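PDB 4RGI: uncharacterized protein from Yersinia pestis, which is of unknown function but consists largely of a single KTSC domain, a small alpha-beta fold named after the C-terminal region of certain lysyl-tRNA synthetases. Local coordinates for residues I17-D22 with L39-R44; I28-R31 with T35-Y38; Q47-M50 with S54-R57. One frame throughout, in Å; residues are numbered along the deposited sequence.

Contact 1: residues I17-D22 with L39-R44; sequences IGYDPD and LGVPER
Tyr19, near the end of strand 14-20, reaches across to the turn that leads into helix 43-51 and meets it with the far end of its ring. Its CG stands anti to the backbone N (chi1 -177°), which carries the phenol away from the strand and brings the hydroxyl to the backbone of Val41-Glu43. There Tyr19 OH donates a short hydrogen bond of 2.6 Å to Val41 O. The donor lies only slightly off the carbonyl plane, with a C=O...donor angle of 149°. Val41 O sits in the plane of the ring at its edge and is also 3.2 Å from Tyr19 CE1, so the carbonyl addresses the hydroxyl corner and not a face. The side chain of Val41 adds a looser apolar touch, its CB 4.2 Å from Tyr19 CE1.

On the CE2 side of the ring Glu43 comes in obliquely, with Tyr19 CE2 3.8 Å from Glu43 CA and 3.9 Å from Glu43 CB. The extended Glu43 side chain crosses the tyrosine at about a right angle. Its touching atoms are CA, CB and CG, so the contact is aliphatic; the carboxylate plane stands 37° from the ring. Stacking does come from His46, one turn further into the helix.

Pro42 is the N-cap residue. Glu43 N approaches Tyr19 OH to 3.1 Å, but the angle is too poor for a hydrogen bond, and this N-H instead binds a glycerol. Val41 O can only accept, so the hydroxyl proton points to it, and the phenol oxygen lies at the N-terminal end of a helix, whose field would probably polarise it. One directed bond thus ties the strand end to the helix start.

Contact 2: residues I28-R31 with T35-Y38; sequences IQFR and TYQY
Ile28 and Tyr36 pair across two antiparallel strands whose short axes approach to 4.8 Å, with N-to-C directions 151° apart, as in a twisted beta hairpin. They form a hydrogen-bonded pair: Ile28 N donates to Tyr36 O at 2.9 Å, nearly straight, and Tyr36 N returns the bond to Ile28 O at 2.9 Å. Next along the hairpin, Gln29 and Thr35 make a non-hydrogen-bonded pair, their CA atoms 4.2 Å apart.

On the face bearing Gln29 and Thr35, Thr35 OG1 rests against the CB and CG of Gln29 without bonding to them. The polar end of Gln29 is engaged elsewhere, its OE1 accepting from Ser16 OG.

The face bearing Ile28 and Tyr36 carries the aromatic contacts; Tyr36 and Tyr38, both on it, probably represent the Tyr-X-Tyr motif of KTSC domains. In Ile28, CG2 is anti to the backbone N and CG1 anti to the carbonyl carbon (chi1 -55°), which directs CG2 over one face of the Phe30 ring, 3.6 Å above its plane and displaced toward the rim, and CD1 to Tyr38 CE2 at 3.7 Å. Phe30 and Tyr36 meet at 3.9 Å between Phe30 CE1 and Tyr36 CD1; their planes are 80° apart, but the approach is oblique. Tyr38 OH arrives at the edge of the Phe30 ring, 4.1 Å from CZ.

Strand 14-20 flanks this hairpin through backbone bonds to Gln29, and strand 69-72 does so on the other side through Thr35 and Gln37. Helix 55-63 packs against the aromatic face, where Phe59 touches Ile28 and meets Phe30 edge-to-face, and Ile63 touches Tyr38.

Contact 3: residues Q47-M50 with S54-R57; sequences QNFM and SKGR. With SO4 (sulfate ion), chain B; GOL (glycerol), chain C.
At the edge of the Phe49 ring, near its plane, lies the backbone oxygen of Lys55, with Phe49 CE1 3.4 Å from Lys55 O. The ring also meets that of Phe58, their planes about 20° apart, and Lys55 CD comes to 4.0 Å from Phe49 CD1. This is the turn of a helix-loop-helix unit packed on the sheet: helix 43-51 ends, and helix 55-63 starts at its N-cap, Ser54.

Ser54 OG accepts from Arg57 N at 3.1 Å, the capping bond, and donates to sulfate O4 at 2.6 Å. Gly56 N binds sulfate O3 at 2.9 Å, and Ser11 and Ser12 add their hydroxyls. The sulfate, probably from the crystallisation liquor, is held at the helix N-terminus by backbone N-H and hydroxyl groups, as anions often are, probably helped by the helix field.

The Lys55 chain, bent at chi2 and chi4, doubles back toward the end of helix 43-51, its CD lying 3.2 Å from Phe49 O. Its ammonium group donates to a glycerol, also probably from the liquor, Lys55 NZ lying 2.9 Å from O1, and to the carbonyl of Met50 (a selenomethionine): Lys55 NZ lies 3.2 Å from Met50 O, 57° out of the carbonyl plane.

Overall arrangement
Along the chain, contact 2 falls between the two segments of contact 1, and contact 3 follows both; the three centres are each about 13 Å apart. Contacts 1 and 2 share the antiparallel sheet, in which strands 14-20 and 25-30 are neighbours, and contacts 1 and 3 share helix 43-51. Apolar side chains join the three: Ile17 CD1 lies 3.6 Å from Phe49 CZ, and Ile28 CD1 lies 3.6 Å from Phe49 CE2. Phe49 therefore bridges strands 14-20 and 25-30 from the helical layer. The contacts sample the two layers of a compact alpha-beta sandwich, whose core lies between the sheet and the helix pair, all in the KTSC domain.

Contact 1: residues I17-D22 with L39-R44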
loop_
_atom_site.group_PDB
_atom_site.type_symbol
_atom_site.label_atom_id
_atom_site.label_comp_id
_atom_site.label_asym_id
_atom_site.label_seq_id
_atom_site.Cartn_x
_atom_site.Cartn_y
_atom_site.Cartn_z
ATOM N N ILE A 17 -5.200 -3.119 -0.766
ATOM C CA ILE A 17 -3.839 -2.851 -1.221
ATOM C C ILE A 17 -3.670 -3.424 -2.596
ATOM O O ILE A 17 -4.011 -4.585 -2.814
ATOM C CB ILE A 17 -2.780 -3.479 -0.296
ATOM C CG1 ILE A 17 -2.882 -2.920 1.119
ATOM C CG2 ILE A 17 -1.362 -3.232 -0.834
ATOM C CD1 ILE A 17 -2.028 -3.684 2.123
ATOM N N GLY A 18 -3.133 -2.629 -3.521
ATOM C CA GLY A 18 -2.825 -3.129 -4.850
ATOM C C GLY A 18 -1.392 -2.824 -5.243
ATOM O O GLY A 18 -0.772 -1.938 -4.674
ATOM N N TYR A 19 -0.860 -3.573 -6.204
ATOM C CA TYR A 19 0.497 -3.333 -6.659
ATOM C C TYR A 19 0.596 -3.560 -8.162
ATOM O O TYR A 19 0.068 -4.542 -8.697
ATOM C CB TYR A 19 1.484 -4.223 -5.913
ATOM C CG TYR A 19 2.929 -3.970 -6.279
ATOM C CD1 TYR A 19 3.591 -2.827 -5.843
ATOM C CD2 TYR A 19 3.630 -4.867 -7.066
ATOM C CE1 TYR A 19 4.927 -2.590 -6.190
ATOM C CE2 TYR A 19 4.967 -4.645 -7.405
ATOM C CZ TYR A 19 5.604 -3.499 -6.980
ATOM O OH TYR A 19 6.930 -3.290 -7.328
ATOM N N ASP A 20 1.250 -2.615 -8.828
ATOM C CA ASP A 20 1.484 -2.664 -10.272
ATOM C C ASP A 20 2.967 -2.917 -10.492
ATOM O O ASP A 20 3.777 -2.008 -10.349
ATOM C CB ASP A 20 1.028 -1.341 -10.904
ATOM C CG ASP A 20 1.201 -1.298 -12.410
ATOM O OD1 ASP A 20 1.749 -2.247 -13.011
ATOM O OD2 ASP A 20 0.786 -0.276 -12.985
ATOM N N PRO A 21 3.336 -4.166 -10.808
ATOM C CA PRO A 21 4.758 -4.507 -10.908
ATOM C C PRO A 21 5.458 -3.769 -12.043
ATOM O O PRO A 21 6.661 -3.546 -11.962
ATOM C CB PRO A 21 4.735 -6.015 -11.161
ATOM C CG PRO A 21 3.422 -6.256 -11.798
ATOM C CD PRO A 21 2.468 -5.301 -11.165
ATOM N N ASP A 22 4.713 -3.382 -13.072
ATOM C CA ASP A 22 5.303 -2.697 -14.213
ATOM C C ASP A 22 5.763 -1.283 -13.865
ATOM O O ASP A 22 6.880 -0.895 -14.196
ATOM C CB ASP A 22 4.311 -2.655 -15.374
ATOM C CG ASP A 22 3.955 -4.042 -15.882
ATOM O OD1 ASP A 22 4.794 -4.964 -15.745
ATOM O OD2 ASP A 22 2.836 -4.210 -16.416
ATOM N N LEU A 39 5.058 5.608 -5.078
ATOM C CA LEU A 39 5.781 5.409 -6.324
ATOM C C LEU A 39 7.145 4.841 -6.058
ATOM O O LEU A 39 7.782 5.194 -5.081
ATOM C CB LEU A 39 5.907 6.724 -7.090
ATOM C CG LEU A 39 4.597 7.441 -7.356
ATOM C CD1 LEU A 39 4.878 8.675 -8.173
ATOM C CD2 LEU A 39 3.694 6.523 -8.108
ATOM N N GLY A 40 7.589 3.944 -6.923
ATOM C CA GLY A 40 8.933 3.423 -6.832
ATOM C C GLY A 40 9.091 2.423 -5.712
ATOM O O GLY A 40 10.112 2.391 -5.055
ATOM N N VAL A 41 8.067 1.602 -5.517
ATOM C CA VAL A 41 8.053 0.578 -4.481
ATOM C C VAL A 41 8.445 -0.765 -5.076
ATOM O O VAL A 41 7.815 -1.219 -6.029
ATOM C CB VAL A 41 6.643 0.487 -3.835
ATOM C CG1 VAL A 41 6.586 -0.596 -2.786
ATOM C CG2 VAL A 41 6.277 1.826 -3.230
ATOM N N PRO A 42 9.485 -1.406 -4.516
ATOM C CA PRO A 42 9.946 -2.690 -5.034
ATOM C C PRO A 42 8.969 -3.817 -4.741
ATOM O O PRO A 42 8.248 -3.781 -3.752
ATOM C CB PRO A 42 11.268 -2.914 -4.296
ATOM C CG PRO A 42 11.142 -2.148 -3.056
ATOM C CD PRO A 42 10.316 -0.940 -3.398
ATOM N N GLU A 43 8.952 -4.820 -5.607
ATOM C CA GLU A 43 7.989 -5.900 -5.460
ATOM C C GLU A 43 8.153 -6.634 -4.129
ATOM O O GLU A 43 7.166 -7.040 -3.525
ATOM C CB GLU A 43 8.113 -6.877 -6.633
ATOM C CG GLU A 43 7.102 -8.013 -6.596
ATOM C CD GLU A 43 7.156 -8.890 -7.834
ATOM O OE1 GLU A 43 7.875 -8.530 -8.791
ATOM O OE2 GLU A 43 6.477 -9.940 -7.850
ATOM N N ARG A 44 9.390 -6.780 -3.650
ATOM C CA ARG A 44 9.610 -7.449 -2.378
ATOM C C ARG A 44 8.891 -6.741 -1.236
ATOM O O ARG A 44 8.394 -7.389 -0.327
ATOM C CB ARG A 44 11.102 -7.550 -2.080
ATOM C CG ARG A 44 11.444 -8.250 -0.760
ATOM C CD ARG A 44 10.843 -9.658 -0.680
ATOM N NE ARG A 44 11.291 -10.359 0.518
ATOM C CZ ARG A 44 10.825 -11.549 0.902
ATOM N NH1 ARG A 44 9.910 -12.172 0.184
ATOM N NH2 ARG A 44 11.287 -12.114 2.002
#

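Contact 2: residues I28-R31 with T35-Y38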
loop_
_atom_site.group_PDB
_atom_site.type_symbol
_atom_site.label_atom_id
_atom_site.label_comp_id
_atom_site.label_asym_id
_atom_site.label_seq_id
_atom_site.Cartn_x
_atom_site.Cartn_y
_atom_site.Cartn_z
ATOM N N ILE A 28 -2.780 2.109 -1.831
ATOM C CA ILE A 28 -3.316 1.777 -0.520
ATOM C C ILE A 28 -4.621 2.532 -0.310
ATOM O O ILE A 28 -4.644 3.749 -0.405
ATOM C CB ILE A 28 -2.354 2.152 0.611
ATOM C CG1 ILE A 28 -0.978 1.516 0.385
ATOM C CG2 ILE A 28 -2.949 1.701 1.956
ATOM C CD1 ILE A 28 0.009 1.823 1.492
ATOM N N GLN A 29 -5.702 1.812 -0.041
ATOM C CA GLN A 29 -6.943 2.472 0.325
ATOM C C GLN A 29 -7.114 2.447 1.848
ATOM O O GLN A 29 -7.220 1.382 2.446
ATOM C CB GLN A 29 -8.114 1.796 -0.372
ATOM C CG GLN A 29 -9.466 2.310 0.064
ATOM C CD GLN A 29 -10.583 1.583 -0.623
ATOM O OE1 GLN A 29 -10.484 0.389 -0.914
ATOM N NE2 GLN A 29 -11.671 2.300 -0.888
ATOM N N PHE A 30 -7.113 3.621 2.470
ATOM C CA PHE A 30 -7.242 3.738 3.922
ATOM C C PHE A 30 -8.709 3.839 4.366
ATOM O O PHE A 30 -9.562 4.283 3.607
ATOM C CB PHE A 30 -6.469 4.957 4.422
ATOM C CG PHE A 30 -4.989 4.875 4.187
ATOM C CD1 PHE A 30 -4.417 5.428 3.057
ATOM C CD2 PHE A 30 -4.171 4.251 5.107
ATOM C CE1 PHE A 30 -3.051 5.348 2.854
ATOM C CE2 PHE A 30 -2.821 4.164 4.906
ATOM C CZ PHE A 30 -2.258 4.707 3.781
ATOM N N ARG A 31 -8.999 3.436 5.599
ATOM C CA ARG A 31 -10.374 3.479 6.092
ATOM C C ARG A 31 -10.987 4.879 6.070
ATOM O O ARG A 31 -12.041 5.091 5.458
ATOM C CB ARG A 31 -10.449 2.929 7.514
ATOM C CG ARG A 31 -10.307 1.432 7.580
ATOM C CD ARG A 31 -11.053 0.863 8.761
ATOM N NE ARG A 31 -11.008 -0.592 8.734
ATOM C CZ ARG A 31 -12.020 -1.364 8.365
ATOM N NH1 ARG A 31 -13.176 -0.823 8.001
ATOM N NH2 ARG A 31 -11.879 -2.683 8.370
ATOM N N THR A 35 -7.573 7.156 -0.754
ATOM C CA THR A 35 -6.665 6.265 -1.477
ATOM C C THR A 35 -5.403 6.979 -1.952
ATOM O O THR A 35 -5.474 8.053 -2.515
ATOM C CB THR A 35 -7.389 5.621 -2.676
ATOM O OG1 THR A 35 -8.546 4.927 -2.189
ATOM C CG2 THR A 35 -6.497 4.632 -3.393
ATOM N N TYR A 36 -4.248 6.372 -1.683
ATOM C CA TYR A 36 -2.954 6.934 -2.079
ATOM C C TYR A 36 -2.160 5.977 -2.942
ATOM O O TYR A 36 -2.236 4.770 -2.740
ATOM C CB TYR A 36 -2.110 7.258 -0.848
ATOM C CG TYR A 36 -2.566 8.463 -0.075
ATOM C CD1 TYR A 36 -3.739 8.441 0.649
ATOM C CD2 TYR A 36 -1.806 9.623 -0.053
ATOM C CE1 TYR A 36 -4.154 9.537 1.360
ATOM C CE2 TYR A 36 -2.227 10.735 0.644
ATOM C CZ TYR A 36 -3.391 10.684 1.351
ATOM O OH TYR A 36 -3.814 11.791 2.051
ATOM N N GLN A 37 -1.367 6.522 -3.864
ATOM C CA GLN A 37 -0.390 5.754 -4.607
ATOM C C GLN A 37 1.005 6.087 -4.122
ATOM O O GLN A 37 1.312 7.257 -3.907
ATOM C CB GLN A 37 -0.502 6.038 -6.108
ATOM C CG GLN A 37 -1.822 5.587 -6.681
ATOM C CD GLN A 37 -1.961 5.959 -8.132
ATOM O OE1 GLN A 37 -1.331 6.905 -8.593
ATOM N NE2 GLN A 37 -2.779 5.215 -8.865
ATOM N N TYR A 38 1.838 5.058 -3.976
ATOM C CA TYR A 38 3.227 5.197 -3.556
ATOM C C TYR A 38 4.098 4.771 -4.717
ATOM O O TYR A 38 3.896 3.702 -5.286
ATOM C CB TYR A 38 3.526 4.349 -2.316
ATOM C CG TYR A 38 2.870 4.917 -1.081
ATOM C CD1 TYR A 38 3.582 5.746 -0.226
ATOM C CD2 TYR A 38 1.528 4.679 -0.808
ATOM C CE1 TYR A 38 2.981 6.304 0.903
ATOM C CE2 TYR A 38 0.916 5.234 0.317
ATOM C CZ TYR A 38 1.650 6.044 1.162
ATOM O OH TYR A 38 1.057 6.595 2.280
#

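Contact 3: residues Q47-M50 with S54-R57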
loop_
_atom_site.group_PDB
_atom_site.type_symbol
_atom_site.label_atom_id
_atom_site.label_comp_id
_atom_site.label_asym_id
_atom_site.label_seq_id
_atom_site.Cartn_x
_atom_site.Cartn_y
_atom_site.Cartn_z
ATOM N N GLN A 47 5.255 -7.747 -1.326
ATOM C CA GLN A 47 5.073 -9.098 -0.810
ATOM C C GLN A 47 5.134 -9.117 0.715
ATOM O O GLN A 47 4.283 -9.712 1.358
ATOM C CB GLN A 47 6.125 -10.042 -1.395
ATOM C CG GLN A 47 5.944 -10.348 -2.865
ATOM C CD GLN A 47 7.085 -11.190 -3.373
ATOM O OE1 GLN A 47 8.130 -11.277 -2.727
ATOM N NE2 GLN A 47 6.894 -11.831 -4.518
ATOM N N ASN A 48 6.126 -8.452 1.297
ATOM C CA ASN A 48 6.224 -8.372 2.754
ATOM C C ASN A 48 5.042 -7.648 3.411
ATOM O O ASN A 48 4.643 -7.983 4.521
ATOM C CB ASN A 48 7.516 -7.676 3.172
ATOM C CG ASN A 48 8.743 -8.515 2.899
ATOM O OD1 ASN A 48 8.655 -9.728 2.666
ATOM N ND2 ASN A 48 9.904 -7.871 2.930
ATOM N N PHE A 49 4.519 -6.641 2.731
ATOM C CA PHE A 49 3.328 -5.915 3.166
ATOM C C PHE A 49 2.165 -6.880 3.288
ATOM O O PHE A 49 1.457 -6.895 4.290
ATOM C CB PHE A 49 2.987 -4.818 2.155
ATOM C CG PHE A 49 2.107 -3.688 2.688
ATOM C CD1 PHE A 49 1.631 -3.662 3.989
ATOM C CD2 PHE A 49 1.778 -2.638 1.848
ATOM C CE1 PHE A 49 0.838 -2.597 4.440
ATOM C CE2 PHE A 49 0.982 -1.566 2.282
ATOM C CZ PHE A 49 0.501 -1.555 3.586
HETATM N N MSE A 50 1.981 -7.703 2.264
HETATM C CA MSE A 50 0.834 -8.609 2.233
HETATM C C MSE A 50 0.964 -9.713 3.276
HETATM O O MSE A 50 -0.043 -10.222 3.773
HETATM C CB MSE A 50 0.659 -9.214 0.839
HETATM C CG MSE A 50 0.326 -8.192 -0.242
HETATM SE SE MSE A 50 -1.108 -6.912 0.221
HETATM C CE MSE A 50 -2.661 -8.077 0.149
ATOM N N SER A 54 0.592 -7.228 10.995
ATOM C CA SER A 54 -0.155 -5.974 11.093
ATOM C C SER A 54 0.101 -5.069 9.889
ATOM O O SER A 54 1.224 -4.593 9.716
ATOM C CB SER A 54 0.233 -5.220 12.362
ATOM O OG SER A 54 -0.384 -3.935 12.392
ATOM N N LYS A 55 -0.917 -4.838 9.059
ATOM C CA LYS A 55 -0.727 -3.968 7.884
ATOM C C LYS A 55 -0.406 -2.549 8.348
ATOM O O LYS A 55 0.400 -1.843 7.735
ATOM C CB LYS A 55 -1.973 -3.967 6.981
ATOM C CG LYS A 55 -2.391 -5.336 6.433
ATOM C CD LYS A 55 -1.374 -5.897 5.465
ATOM C CE LYS A 55 -1.875 -7.182 4.829
ATOM N NZ LYS A 55 -1.745 -8.349 5.748
ATOM N N GLY A 56 -1.046 -2.121 9.430
ATOM C CA GLY A 56 -0.758 -0.809 9.978
ATOM C C GLY A 56 0.687 -0.630 10.416
ATOM O O GLY A 56 1.323 0.376 10.097
ATOM N N ARG A 57 1.215 -1.609 11.143
ATOM C CA ARG A 57 2.584 -1.529 11.627
ATOM C C ARG A 57 3.560 -1.527 10.478
ATOM O O ARG A 57 4.546 -0.782 10.488
ATOM C CB ARG A 57 2.913 -2.692 12.565
ATOM C CG ARG A 57 4.367 -2.664 13.047
ATOM C CD ARG A 57 4.718 -3.839 13.974
ATOM N NE ARG A 57 6.165 -3.952 14.170
ATOM C CZ ARG A 57 6.827 -3.358 15.154
ATOM N NH1 ARG A 57 6.177 -2.615 16.046
ATOM N NH2 ARG A 57 8.143 -3.510 15.249
HETATM S S SO4 B . -3.884 -3.006 11.985
HETATM O O1 SO4 B . -3.960 -1.567 12.125
HETATM O O2 SO4 B . -5.210 -3.555 12.236
HETATM O O3 SO4 B . -3.461 -3.299 10.618
HETATM O O4 SO4 B . -2.922 -3.566 12.947
HETATM C C1 GOL C . -4.189 -11.461 4.318
HETATM O O1 GOL C . -3.148 -10.509 4.378
HETATM C C2 GOL C . -5.518 -10.744 4.129
HETATM O O2 GOL C . -6.546 -11.681 3.924
HETATM C C3 GOL C . -5.861 -9.930 5.369
HETATM O O3 GOL C . -4.989 -8.830 5.444
#